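Local coordinates for protein cGAS/DncV-like nucleotidyltransferase in E. coli homolog (Elizabethkingia meningoseptica ATCC 13253 = NBRC 12535, PDB 6E0O) that synthesises cyclic nucleotide second messengers from nucleoside triphosphates, probably with magnesium, as part of a CBASS system that defends the bacterium against phage, at residues 43-48 / 169-174; 63-68 / 138-143; 100-105 / 117-122. One frame throughout, in Å; residues are numbered along the deposited sequence.

Interaction 1. Residues 43-48 / 169-174; sequences TIFLQG and SFPEQH. With nucleotides of chain B.
Ser-169, the last residue of its strand, comes to Gln-47 only loosely, OG lying 4.3 Å from OE1. What joins the two is the adenine of nucleotide A2 of chain B. The CB of Ser-169 sits 3.1 Å from N1 of that base, while the amide of Gln-47 lies by N3, with NE2 2.7 Å from it. The same NE2 makes a weak, bent hydrogen bond to the ribose O2' of A2 of chain B (3.2 Å, 133° at the hydrogen). In Gln-47 a chi1 of 70° tucks CG over the backbone, and the extended chain then carries the amide to the base.

Phe-170 takes the N-cap position, and its carbonyl receives the amide of His-174 in the first turn of the helix. Pro-171 does most of the packing. Its CG meets the Phe-45 ring at the edge, 3.7 Å from CE2, with the two side chains crossing at about a right angle. Its CB rests 4.0 Å from OE1 of Gln-47, beside the aliphatic start of that chain. Glu-172 approaches Phe-45 from the opposite direction, OE2 3.7 Å from CD2, the carboxylate turned 69° from the ring plane. Its other oxygen, OE1, forms a salt bridge with Arg-51, whose NH1 also bonds the carbonyl of Leu-46.

Gln-47, at the end of strand 42-47, and Ser-169, just before helix 171-184, thus flank the adenine, while Pro-171 packs behind Gln-47 and on Phe-45, an arrangement that belongs to the nucleotide pocket of a CD-NTase active site.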
loop_
_atom_site.group_PDB
_atom_site.type_symbol
_atom_site.label_atom_id
_atom_site.label_comp_id
_atom_site.label_asym_id
_atom_site.label_seq_id
_atom_site.Cartn_x
_atom_site.Cartn_y
_atom_site.Cartn_z
ATOM N N THR A 43 -2.391 14.988 12.512
ATOM C CA THR A 43 -1.333 14.953 11.511
ATOM C C THR A 43 -1.938 14.334 10.257
ATOM O O THR A 43 -2.571 13.278 10.333
ATOM C CB THR A 43 -0.167 14.079 11.979
ATOM O OG1 THR A 43 0.437 14.643 13.145
ATOM C CG2 THR A 43 0.904 13.952 10.902
ATOM N N ILE A 44 -1.757 14.988 9.116
ATOM C CA ILE A 44 -2.211 14.466 7.831
ATOM C C ILE A 44 -0.980 14.040 7.043
ATOM O O ILE A 44 -0.005 14.792 6.953
ATOM C CB ILE A 44 -3.073 15.494 7.073
ATOM C CG1 ILE A 44 -4.395 15.718 7.829
ATOM C CG2 ILE A 44 -3.326 15.022 5.656
ATOM C CD1 ILE A 44 -5.231 16.890 7.321
ATOM N N PHE A 45 -1.017 12.825 6.503
ATOM C CA PHE A 45 0.100 12.282 5.742
ATOM C C PHE A 45 -0.443 11.243 4.778
ATOM O O PHE A 45 -1.610 10.866 4.844
ATOM C CB PHE A 45 1.190 11.730 6.658
ATOM C CG PHE A 45 0.802 10.505 7.437
ATOM C CD1 PHE A 45 0.207 10.603 8.690
ATOM C CD2 PHE A 45 1.081 9.245 6.936
ATOM C CE1 PHE A 45 -0.114 9.458 9.422
ATOM C CE2 PHE A 45 0.767 8.103 7.650
ATOM C CZ PHE A 45 0.169 8.205 8.893
ATOM N N LEU A 46 0.411 10.793 3.864
ATOM C CA LEU A 46 -0.001 9.809 2.881
ATOM C C LEU A 46 0.503 8.421 3.255
ATOM O O LEU A 46 1.572 8.254 3.848
ATOM C CB LEU A 46 0.535 10.158 1.490
ATOM C CG LEU A 46 0.145 11.523 0.935
ATOM C CD1 LEU A 46 0.644 11.652 -0.516
ATOM C CD2 LEU A 46 -1.360 11.763 1.032
ATOM N N GLN A 47 -0.261 7.416 2.848
ATOM C CA GLN A 47 0.243 6.052 2.840
ATOM C C GLN A 47 -0.131 5.411 1.509
ATOM O O GLN A 47 -0.654 6.079 0.611
ATOM C CB GLN A 47 -0.324 5.272 4.015
ATOM C CG GLN A 47 -1.783 4.989 3.882
ATOM C CD GLN A 47 -2.324 4.174 5.019
ATOM O OE1 GLN A 47 -1.673 3.998 6.046
ATOM N NE2 GLN A 47 -3.532 3.665 4.843
ATOM N N GLY A 48 0.137 4.125 1.372
ATOM C CA GLY A 48 -0.250 3.442 0.169
ATOM C C GLY A 48 0.558 3.866 -1.043
ATOM O O GLY A 48 1.675 4.382 -0.950
ATOM N N SER A 169 -1.152 -0.370 11.399
ATOM C CA SER A 169 -0.241 -0.188 10.284
ATOM C C SER A 169 0.977 0.567 10.791
ATOM O O SER A 169 0.904 1.312 11.768
ATOM C CB SER A 169 -0.929 0.571 9.131
ATOM O OG SER A 169 -0.160 0.508 7.949
ATOM N N PHE A 170 2.087 0.390 10.081
ATOM C CA PHE A 170 3.348 1.080 10.350
ATOM C C PHE A 170 3.811 1.706 9.045
ATOM O O PHE A 170 4.830 1.304 8.468
ATOM C CB PHE A 170 4.376 0.126 10.966
ATOM C CG PHE A 170 3.923 -0.416 12.286
ATOM C CD1 PHE A 170 3.159 -1.562 12.343
ATOM C CD2 PHE A 170 4.188 0.263 13.457
ATOM C CE1 PHE A 170 2.695 -2.046 13.550
ATOM C CE2 PHE A 170 3.726 -0.211 14.674
ATOM C CZ PHE A 170 2.973 -1.361 14.719
ATOM N N PRO A 171 3.066 2.701 8.546
ATOM C CA PRO A 171 3.359 3.243 7.211
ATOM C C PRO A 171 4.710 3.903 7.102
ATOM O O PRO A 171 5.285 3.910 6.010
ATOM C CB PRO A 171 2.219 4.243 6.966
ATOM C CG PRO A 171 1.700 4.592 8.362
ATOM C CD PRO A 171 1.844 3.297 9.135
ATOM N N GLU A 172 5.221 4.503 8.177
ATOM C CA GLU A 172 6.511 5.175 8.082
ATOM C C GLU A 172 7.630 4.162 7.889
ATOM O O GLU A 172 8.506 4.343 7.040
ATOM C CB GLU A 172 6.748 6.032 9.328
ATOM C CG GLU A 172 5.713 7.123 9.522
ATOM C CD GLU A 172 5.651 8.083 8.351
ATOM O OE1 GLU A 172 6.717 8.421 7.809
ATOM O OE2 GLU A 172 4.541 8.510 7.970
ATOM N N GLN A 173 7.627 3.099 8.690
ATOM C CA GLN A 173 8.647 2.070 8.570
ATOM C C GLN A 173 8.525 1.318 7.247
ATOM O O GLN A 173 9.535 0.946 6.637
ATOM C CB GLN A 173 8.527 1.122 9.759
ATOM C CG GLN A 173 8.759 1.789 11.126
ATOM C CD GLN A 173 7.510 2.351 11.821
ATOM O OE1 GLN A 173 6.521 2.712 11.187
ATOM N NE2 GLN A 173 7.571 2.430 13.143
ATOM N N HIS A 174 7.296 1.073 6.799
ATOM C CA HIS A 174 7.066 0.511 5.476
ATOM C C HIS A 174 7.678 1.398 4.398
ATOM O O HIS A 174 8.409 0.923 3.515
ATOM C CB HIS A 174 5.558 0.394 5.270
ATOM C CG HIS A 174 5.165 -0.217 3.969
ATOM N ND1 HIS A 174 4.738 -1.520 3.866
ATOM C CD2 HIS A 174 5.107 0.304 2.723
ATOM C CE1 HIS A 174 4.457 -1.785 2.601
ATOM N NE2 HIS A 174 4.668 -0.694 1.888
ATOM P P A B 2 -8.695 -2.240 1.567
ATOM O OP1 A B 2 -8.801 -2.769 2.952
ATOM O OP2 A B 2 -9.851 -2.393 0.641
ATOM O "O5'" A B 2 -8.361 -0.684 1.668
ATOM C "C5'" A B 2 -9.380 0.276 1.943
ATOM C "C4'" A B 2 -8.808 1.538 2.541
ATOM O "O4'" A B 2 -8.336 1.244 3.882
ATOM C "C3'" A B 2 -7.621 2.132 1.788
ATOM O "O3'" A B 2 -7.649 3.556 1.865
ATOM C "C2'" A B 2 -6.421 1.589 2.553
ATOM O "O2'" A B 2 -5.257 2.388 2.472
ATOM C "C1'" A B 2 -6.953 1.520 3.982
ATOM N N9 A B 2 -6.338 0.447 4.764
ATOM C C8 A B 2 -6.581 -0.902 4.652
ATOM N N7 A B 2 -5.881 -1.638 5.476
ATOM C C5 A B 2 -5.113 -0.714 6.171
ATOM C C6 A B 2 -4.147 -0.853 7.188
ATOM N N6 A B 2 -3.767 -2.015 7.722
ATOM N N1 A B 2 -3.597 0.278 7.652
ATOM C C2 A B 2 -3.951 1.456 7.141
ATOM N N3 A B 2 -4.843 1.718 6.186
ATOM C C4 A B 2 -5.390 0.576 5.742
#

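Interaction 2. Residues 63-68 / 138-143; sequences DIVMRY and IPCFVL. With MG (magnesium ion), chain D; nucleotides of chain B.
Ile-64 and Ile-138 start a ladder of backbone hydrogen bonds between two parallel strands, part of the central sheet of this nucleotidyltransferase fold. Ile-138 N donates to Ile-64 O (2.8 Å, 161° at the hydrogen); Met-66 N bonds Ile-138 O, Cys-140 N bonds Met-66 O, and Tyr-68 N closes the series at Cys-140 O. Beyond that the strands part, and one water bridges Tyr-68 O and Val-142 N.

Before the first rung, Asp-63 turns its carboxylate to the active site. Its OD2 binds the magnesium ion at 2.1 Å, and OD1 accepts from a water on the same metal. OD1 also comes within 2.7 Å of the O3' of nucleotide A2 of chain B. Ile-138 CD1 packs against this ribose, 3.6 Å from O3'.

Packing runs along both faces. Met-66 CE touches Pro-139 on one, where Phe-141 CE1 also lies 4.0 Å from Tyr-68 CB and the edge of the Phe-141 ring faces Tyr-68 O. The other carries Val-65, Arg-67, Ile-138 and Cys-140; Arg-67 CD touches Val-142 CG2, while its guanidinium turns to Asp-69. A chi1 of 61° swings Cys-140 SG against Val-65 CG1, at 3.4 Å.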
loop_
_atom_site.group_PDB
_atom_site.type_symbol
_atom_site.label_atom_id
_atom_site.label_comp_id
_atom_site.label_asym_id
_atom_site.label_seq_id
_atom_site.Cartn_x
_atom_site.Cartn_y
_atom_site.Cartn_z
ATOM N N ASP A 63 -4.534 7.561 -0.695
ATOM C CA ASP A 63 -4.839 7.245 0.699
ATOM C C ASP A 63 -4.273 8.336 1.599
ATOM O O ASP A 63 -3.055 8.440 1.776
ATOM C CB ASP A 63 -4.252 5.881 1.034
ATOM C CG ASP A 63 -4.747 4.821 0.094
ATOM O OD1 ASP A 63 -5.981 4.654 0.033
ATOM O OD2 ASP A 63 -3.922 4.207 -0.623
ATOM N N ILE A 64 -5.171 9.150 2.150
ATOM C CA ILE A 64 -4.816 10.268 3.012
ATOM C C ILE A 64 -5.129 9.871 4.446
ATOM O O ILE A 64 -6.300 9.664 4.798
ATOM C CB ILE A 64 -5.587 11.539 2.627
ATOM C CG1 ILE A 64 -5.338 11.895 1.162
ATOM C CG2 ILE A 64 -5.240 12.688 3.556
ATOM C CD1 ILE A 64 -6.186 13.057 0.672
ATOM N N VAL A 65 -4.096 9.788 5.276
ATOM C CA VAL A 65 -4.254 9.410 6.672
ATOM C C VAL A 65 -4.466 10.668 7.503
ATOM O O VAL A 65 -3.741 11.657 7.348
ATOM C CB VAL A 65 -3.028 8.629 7.170
ATOM C CG1 VAL A 65 -3.255 8.199 8.611
ATOM C CG2 VAL A 65 -2.730 7.429 6.287
ATOM N N MET A 66 -5.467 10.636 8.378
ATOM C CA MET A 66 -5.712 11.725 9.320
ATOM C C MET A 66 -5.561 11.153 10.723
ATOM O O MET A 66 -6.486 10.528 11.250
ATOM C CB MET A 66 -7.082 12.352 9.130
ATOM C CG MET A 66 -7.242 13.617 9.957
ATOM S SD MET A 66 -8.921 14.168 10.234
ATOM C CE MET A 66 -9.412 13.039 11.525
ATOM N N ARG A 67 -4.399 11.370 11.328
ATOM C CA ARG A 67 -4.071 10.803 12.630
ATOM C C ARG A 67 -4.429 11.814 13.715
ATOM O O ARG A 67 -3.777 12.856 13.852
ATOM C CB ARG A 67 -2.584 10.464 12.679
ATOM C CG ARG A 67 -2.149 9.742 13.948
ATOM C CD ARG A 67 -0.641 9.531 13.976
ATOM N NE ARG A 67 0.084 10.797 14.059
ATOM C CZ ARG A 67 1.381 10.922 13.830
ATOM N NH1 ARG A 67 2.095 9.852 13.504
ATOM N NH2 ARG A 67 1.961 12.108 13.905
ATOM N N TYR A 68 -5.478 11.517 14.478
ATOM C CA TYR A 68 -5.876 12.362 15.590
ATOM C C TYR A 68 -4.921 12.040 16.726
ATOM O O TYR A 68 -4.906 10.915 17.235
ATOM C CB TYR A 68 -7.327 12.102 15.986
ATOM C CG TYR A 68 -7.795 13.137 16.977
ATOM C CD1 TYR A 68 -7.519 13.005 18.329
ATOM C CD2 TYR A 68 -8.467 14.272 16.553
ATOM C CE1 TYR A 68 -7.925 13.962 19.236
ATOM C CE2 TYR A 68 -8.871 15.235 17.445
ATOM C CZ TYR A 68 -8.598 15.078 18.784
ATOM O OH TYR A 68 -9.017 16.052 19.660
ATOM N N ILE A 138 -8.422 8.211 5.935
ATOM C CA ILE A 138 -8.303 7.176 6.958
ATOM C C ILE A 138 -8.121 7.853 8.311
ATOM O O ILE A 138 -6.979 8.138 8.710
ATOM C CB ILE A 138 -7.139 6.223 6.647
ATOM C CG1 ILE A 138 -7.312 5.634 5.243
ATOM C CG2 ILE A 138 -7.080 5.124 7.680
ATOM C CD1 ILE A 138 -6.032 5.251 4.588
ATOM N N PRO A 139 -9.196 8.154 9.040
ATOM C CA PRO A 139 -9.026 8.619 10.424
ATOM C C PRO A 139 -8.434 7.506 11.276
ATOM O O PRO A 139 -8.743 6.327 11.087
ATOM C CB PRO A 139 -10.452 8.983 10.858
ATOM C CG PRO A 139 -11.322 8.131 10.016
ATOM C CD PRO A 139 -10.617 8.003 8.677
ATOM N N CYS A 140 -7.581 7.889 12.221
ATOM C CA CYS A 140 -6.895 6.905 13.048
ATOM C C CYS A 140 -6.288 7.595 14.258
ATOM O O CYS A 140 -6.315 8.821 14.380
ATOM C CB CYS A 140 -5.811 6.168 12.259
ATOM S SG CYS A 140 -4.516 7.261 11.618
ATOM N N PHE A 141 -5.751 6.776 15.158
ATOM C CA PHE A 141 -5.032 7.214 16.338
ATOM C C PHE A 141 -3.597 6.691 16.297
ATOM O O PHE A 141 -3.257 5.797 15.517
ATOM C CB PHE A 141 -5.697 6.658 17.605
ATOM C CG PHE A 141 -7.081 7.195 17.894
ATOM C CD1 PHE A 141 -7.326 8.554 17.971
ATOM C CD2 PHE A 141 -8.126 6.324 18.139
ATOM C CE1 PHE A 141 -8.594 9.029 18.275
ATOM C CE2 PHE A 141 -9.393 6.802 18.440
ATOM C CZ PHE A 141 -9.623 8.151 18.497
ATOM N N VAL A 142 -2.754 7.263 17.161
ATOM C CA VAL A 142 -1.423 6.720 17.394
ATOM C C VAL A 142 -1.513 5.334 18.006
ATOM O O VAL A 142 -2.347 5.066 18.882
ATOM C CB VAL A 142 -0.637 7.659 18.324
ATOM C CG1 VAL A 142 0.683 7.029 18.765
ATOM C CG2 VAL A 142 -0.390 8.992 17.662
ATOM N N LEU A 143 -0.634 4.450 17.550
ATOM C CA LEU A 143 -0.494 3.102 18.072
ATOM C C LEU A 143 0.943 2.870 18.507
ATOM O O LEU A 143 1.877 3.215 17.780
ATOM C CB LEU A 143 -0.813 2.078 16.987
ATOM C CG LEU A 143 -0.463 0.627 17.317
ATOM C CD1 LEU A 143 -1.443 0.086 18.337
ATOM C CD2 LEU A 143 -0.432 -0.230 16.065
HETATM MG MG MG D . -4.179 2.757 -2.142
ATOM P P A B 2 -8.695 -2.240 1.567
ATOM O OP1 A B 2 -8.801 -2.769 2.952
ATOM O OP2 A B 2 -9.851 -2.393 0.641
ATOM O "O5'" A B 2 -8.361 -0.684 1.668
ATOM C "C5'" A B 2 -9.380 0.276 1.943
ATOM C "C4'" A B 2 -8.808 1.538 2.541
ATOM O "O4'" A B 2 -8.336 1.244 3.882
ATOM C "C3'" A B 2 -7.621 2.132 1.788
ATOM O "O3'" A B 2 -7.649 3.556 1.865
ATOM C "C2'" A B 2 -6.421 1.589 2.553
ATOM O "O2'" A B 2 -5.257 2.388 2.472
ATOM C "C1'" A B 2 -6.953 1.520 3.982
ATOM N N9 A B 2 -6.338 0.447 4.764
ATOM C C8 A B 2 -6.581 -0.902 4.652
ATOM N N7 A B 2 -5.881 -1.638 5.476
ATOM C C5 A B 2 -5.113 -0.714 6.171
ATOM C C6 A B 2 -4.147 -0.853 7.188
ATOM N N6 A B 2 -3.767 -2.015 7.722
ATOM N N1 A B 2 -3.597 0.278 7.652
ATOM C C2 A B 2 -3.951 1.456 7.141
ATOM N N3 A B 2 -4.843 1.718 6.186
ATOM C C4 A B 2 -5.390 0.576 5.742
HETATM O O HOH W 1 -6.073 3.467 -2.320
HETATM O O HOH W 2 -3.719 9.259 19.006
HETATM O O HOH W 3 -3.460 4.352 -3.312
#

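Interaction 3. Residues 100-105 / 117-122; sequences ELKADT and VERKNK. With nucleotides of chain B.
Lys-102 and Arg-119 approach from opposite directions and lie against each other, and most of the contact is theirs. The apolar part comes from methylene groups. Lys-102 is extended through its whole length, every torsion close to 180°, and this carries it from the helix across one face of the Arg-119 guanidinium. CD sits over that face, displaced toward the rim, 3.5 Å from NH2, and CG and CE follow on along the group.

The hydrogen bonding is concentrated at the lysine tip. Lys-102 NZ gives a bond of 2.9 Å to Lys-120 O, met nearly along the carbonyl axis (161°). Asn-121 O is also close to NZ, at 3.2 Å, but at too poor an angle to count as a bond. Back in the helix, Leu-101 O takes two donors, Thr-105 N and Thr-105 OG1, from opposite faces of its plane.

As for charge, Lys-102 NZ and Arg-119 NE come within 4.0 Å, and Asp-162 deals with both: its OD1 forms a salt bridge with Lys-102 NZ and its OD2 one with Arg-119 NE. Along segment 117-122, Lys-120 NZ forms its own salt bridge with Glu-118 OE2 at 2.9 Å. The segment finally reaches the nucleotide through Lys-122, whose NZ donates to OP1 of A2 of chain B at 3.2 Å. The Asn-121 side chain instead turns to the backbone N of Asp-163.

The shared Asp-162 carboxylate probably offsets the charge of the two cations. The Lys-102 NZ bond to Lys-120 O ties helix 98-113 to the chain just before Asn-121 and Lys-122, residues of the probable ATP site, and so plausibly helps to set the position of the phosphate-binding Lys-122.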
loop_
_atom_site.group_PDB
_atom_site.type_symbol
_atom_site.label_atom_id
_atom_site.label_comp_id
_atom_site.label_asym_id
_atom_site.label_seq_id
_atom_site.Cartn_x
_atom_site.Cartn_y
_atom_site.Cartn_z
ATOM N N GLU A 100 -16.751 8.282 17.289
ATOM C CA GLU A 100 -16.947 9.725 17.206
ATOM C C GLU A 100 -15.954 10.347 16.234
ATOM O O GLU A 100 -16.314 11.236 15.456
ATOM C CB GLU A 100 -16.760 10.356 18.583
ATOM C CG GLU A 100 -17.728 9.946 19.651
ATOM C CD GLU A 100 -17.287 10.482 21.007
ATOM O OE1 GLU A 100 -16.665 9.721 21.782
ATOM O OE2 GLU A 100 -17.520 11.679 21.275
ATOM N N LEU A 101 -14.689 9.915 16.287
ATOM C CA LEU A 101 -13.693 10.448 15.360
ATOM C C LEU A 101 -14.119 10.223 13.914
ATOM O O LEU A 101 -14.075 11.145 13.096
ATOM C CB LEU A 101 -12.324 9.818 15.611
ATOM C CG LEU A 101 -11.233 10.258 14.632
ATOM C CD1 LEU A 101 -10.932 11.744 14.749
ATOM C CD2 LEU A 101 -9.966 9.441 14.856
ATOM N N LYS A 102 -14.529 8.999 13.579
ATOM C CA LYS A 102 -14.863 8.709 12.190
ATOM C C LYS A 102 -16.113 9.464 11.765
ATOM O O LYS A 102 -16.189 9.967 10.639
ATOM C CB LYS A 102 -14.997 7.202 11.977
ATOM C CG LYS A 102 -15.200 6.822 10.527
ATOM C CD LYS A 102 -15.025 5.339 10.299
ATOM C CE LYS A 102 -15.220 4.965 8.849
ATOM N NZ LYS A 102 -15.135 3.496 8.672
ATOM N N ALA A 103 -17.105 9.558 12.652
ATOM C CA ALA A 103 -18.310 10.321 12.332
ATOM C C ALA A 103 -17.992 11.798 12.130
ATOM O O ALA A 103 -18.521 12.438 11.216
ATOM C CB ALA A 103 -19.349 10.155 13.439
ATOM N N ASP A 104 -17.128 12.357 12.976
ATOM C CA ASP A 104 -16.758 13.760 12.838
ATOM C C ASP A 104 -15.964 13.991 11.560
ATOM O O ASP A 104 -16.107 15.033 10.908
ATOM C CB ASP A 104 -15.946 14.196 14.056
ATOM C CG ASP A 104 -16.784 14.316 15.316
ATOM O OD1 ASP A 104 -18.033 14.221 15.240
ATOM O OD2 ASP A 104 -16.181 14.503 16.393
ATOM N N THR A 105 -15.123 13.022 11.188
ATOM C CA THR A 105 -14.373 13.109 9.941
ATOM C C THR A 105 -15.324 13.103 8.753
ATOM O O THR A 105 -15.192 13.914 7.832
ATOM C CB THR A 105 -13.392 11.937 9.850
ATOM O OG1 THR A 105 -12.489 11.975 10.955
ATOM C CG2 THR A 105 -12.584 12.017 8.572
ATOM N N VAL A 117 -19.154 12.241 -0.759
ATOM C CA VAL A 117 -18.629 11.562 0.419
ATOM C C VAL A 117 -19.388 10.262 0.627
ATOM O O VAL A 117 -20.623 10.256 0.696
ATOM C CB VAL A 117 -18.733 12.467 1.659
ATOM C CG1 VAL A 117 -18.238 11.730 2.891
ATOM C CG2 VAL A 117 -17.936 13.731 1.442
ATOM N N GLU A 118 -18.644 9.162 0.756
ATOM C CA GLU A 118 -19.229 7.851 1.003
ATOM C C GLU A 118 -18.439 7.160 2.103
ATOM O O GLU A 118 -17.236 6.928 1.961
ATOM C CB GLU A 118 -19.212 6.999 -0.269
ATOM C CG GLU A 118 -19.944 7.631 -1.437
ATOM C CD GLU A 118 -19.917 6.771 -2.684
ATOM O OE1 GLU A 118 -20.459 7.208 -3.721
ATOM O OE2 GLU A 118 -19.355 5.656 -2.631
ATOM N N ARG A 119 -19.112 6.814 3.188
ATOM C CA ARG A 119 -18.464 6.064 4.250
ATOM C C ARG A 119 -18.193 4.643 3.782
ATOM O O ARG A 119 -19.064 3.989 3.199
ATOM C CB ARG A 119 -19.351 6.045 5.483
ATOM C CG ARG A 119 -18.748 5.262 6.615
ATOM C CD ARG A 119 -19.500 5.504 7.887
ATOM N NE ARG A 119 -18.969 4.716 8.989
ATOM C CZ ARG A 119 -18.808 5.180 10.222
ATOM N NH1 ARG A 119 -19.100 6.447 10.499
ATOM N NH2 ARG A 119 -18.324 4.389 11.168
ATOM N N LYS A 120 -16.980 4.170 4.039
ATOM C CA LYS A 120 -16.567 2.812 3.721
ATOM C C LYS A 120 -16.137 2.096 4.999
ATOM O O LYS A 120 -16.053 2.692 6.074
ATOM C CB LYS A 120 -15.445 2.807 2.680
ATOM C CG LYS A 120 -15.773 3.552 1.406
ATOM C CD LYS A 120 -16.890 2.897 0.619
ATOM C CE LYS A 120 -17.283 3.770 -0.566
ATOM N NZ LYS A 120 -18.379 3.177 -1.380
ATOM N N ASN A 121 -15.830 0.805 4.865
ATOM C CA ASN A 121 -15.550 -0.017 6.038
ATOM C C ASN A 121 -14.332 0.484 6.806
ATOM O O ASN A 121 -14.319 0.450 8.045
ATOM C CB ASN A 121 -15.353 -1.466 5.600
ATOM C CG ASN A 121 -15.309 -2.425 6.770
ATOM O OD1 ASN A 121 -16.056 -2.277 7.738
ATOM N ND2 ASN A 121 -14.429 -3.414 6.691
ATOM N N LYS A 122 -13.296 0.937 6.092
ATOM C CA LYS A 122 -12.021 1.285 6.707
ATOM C C LYS A 122 -11.622 2.735 6.472
ATOM O O LYS A 122 -10.521 3.128 6.872
ATOM C CB LYS A 122 -10.907 0.359 6.208
ATOM C CG LYS A 122 -11.071 -1.086 6.630
ATOM C CD LYS A 122 -9.926 -1.967 6.148
ATOM C CE LYS A 122 -10.263 -3.441 6.306
ATOM N NZ LYS A 122 -9.211 -4.315 5.729
ATOM P P A B 2 -8.695 -2.240 1.567
ATOM O OP1 A B 2 -8.801 -2.769 2.952
ATOM O OP2 A B 2 -9.851 -2.393 0.641
ATOM O "O5'" A B 2 -8.361 -0.684 1.668
ATOM C "C5'" A B 2 -9.380 0.276 1.943
ATOM C "C4'" A B 2 -8.808 1.538 2.541
ATOM O "O4'" A B 2 -8.336 1.244 3.882
ATOM C "C3'" A B 2 -7.621 2.132 1.788
ATOM O "O3'" A B 2 -7.649 3.556 1.865
ATOM C "C2'" A B 2 -6.421 1.589 2.553
ATOM O "O2'" A B 2 -5.257 2.388 2.472
ATOM C "C1'" A B 2 -6.953 1.520 3.982
ATOM N N9 A B 2 -6.338 0.447 4.764
ATOM C C8 A B 2 -6.581 -0.902 4.652
ATOM N N7 A B 2 -5.881 -1.638 5.476
ATOM C C5 A B 2 -5.113 -0.714 6.171
ATOM C C6 A B 2 -4.147 -0.853 7.188
ATOM N N6 A B 2 -3.767 -2.015 7.722
ATOM N N1 A B 2 -3.597 0.278 7.652
ATOM C C2 A B 2 -3.951 1.456 7.141
ATOM N N3 A B 2 -4.843 1.718 6.186
ATOM C C4 A B 2 -5.390 0.576 5.742
#

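In the fold
From the N terminus, strand 42-47 comes first, and its partner in interaction 1 arrives only after 120 intervening residues, at the start of helix 171-184. Inside that long span, strand 62-68 meets strand 135-147 in interaction 2, closing a loop of 69 residues. Inside that in turn, helix 98-113 folds back on 117-122 in interaction 3, with just 11 residues between. The three loops are therefore concentric and none cross. Interactions 1 and 2 share the sheet directly, since 42-47 and 62-68 are antiparallel neighbours; Leu-101 and Thr-105 of the helix pack on the strands of interaction 2. Nucleotide A2 of chain B touches all three.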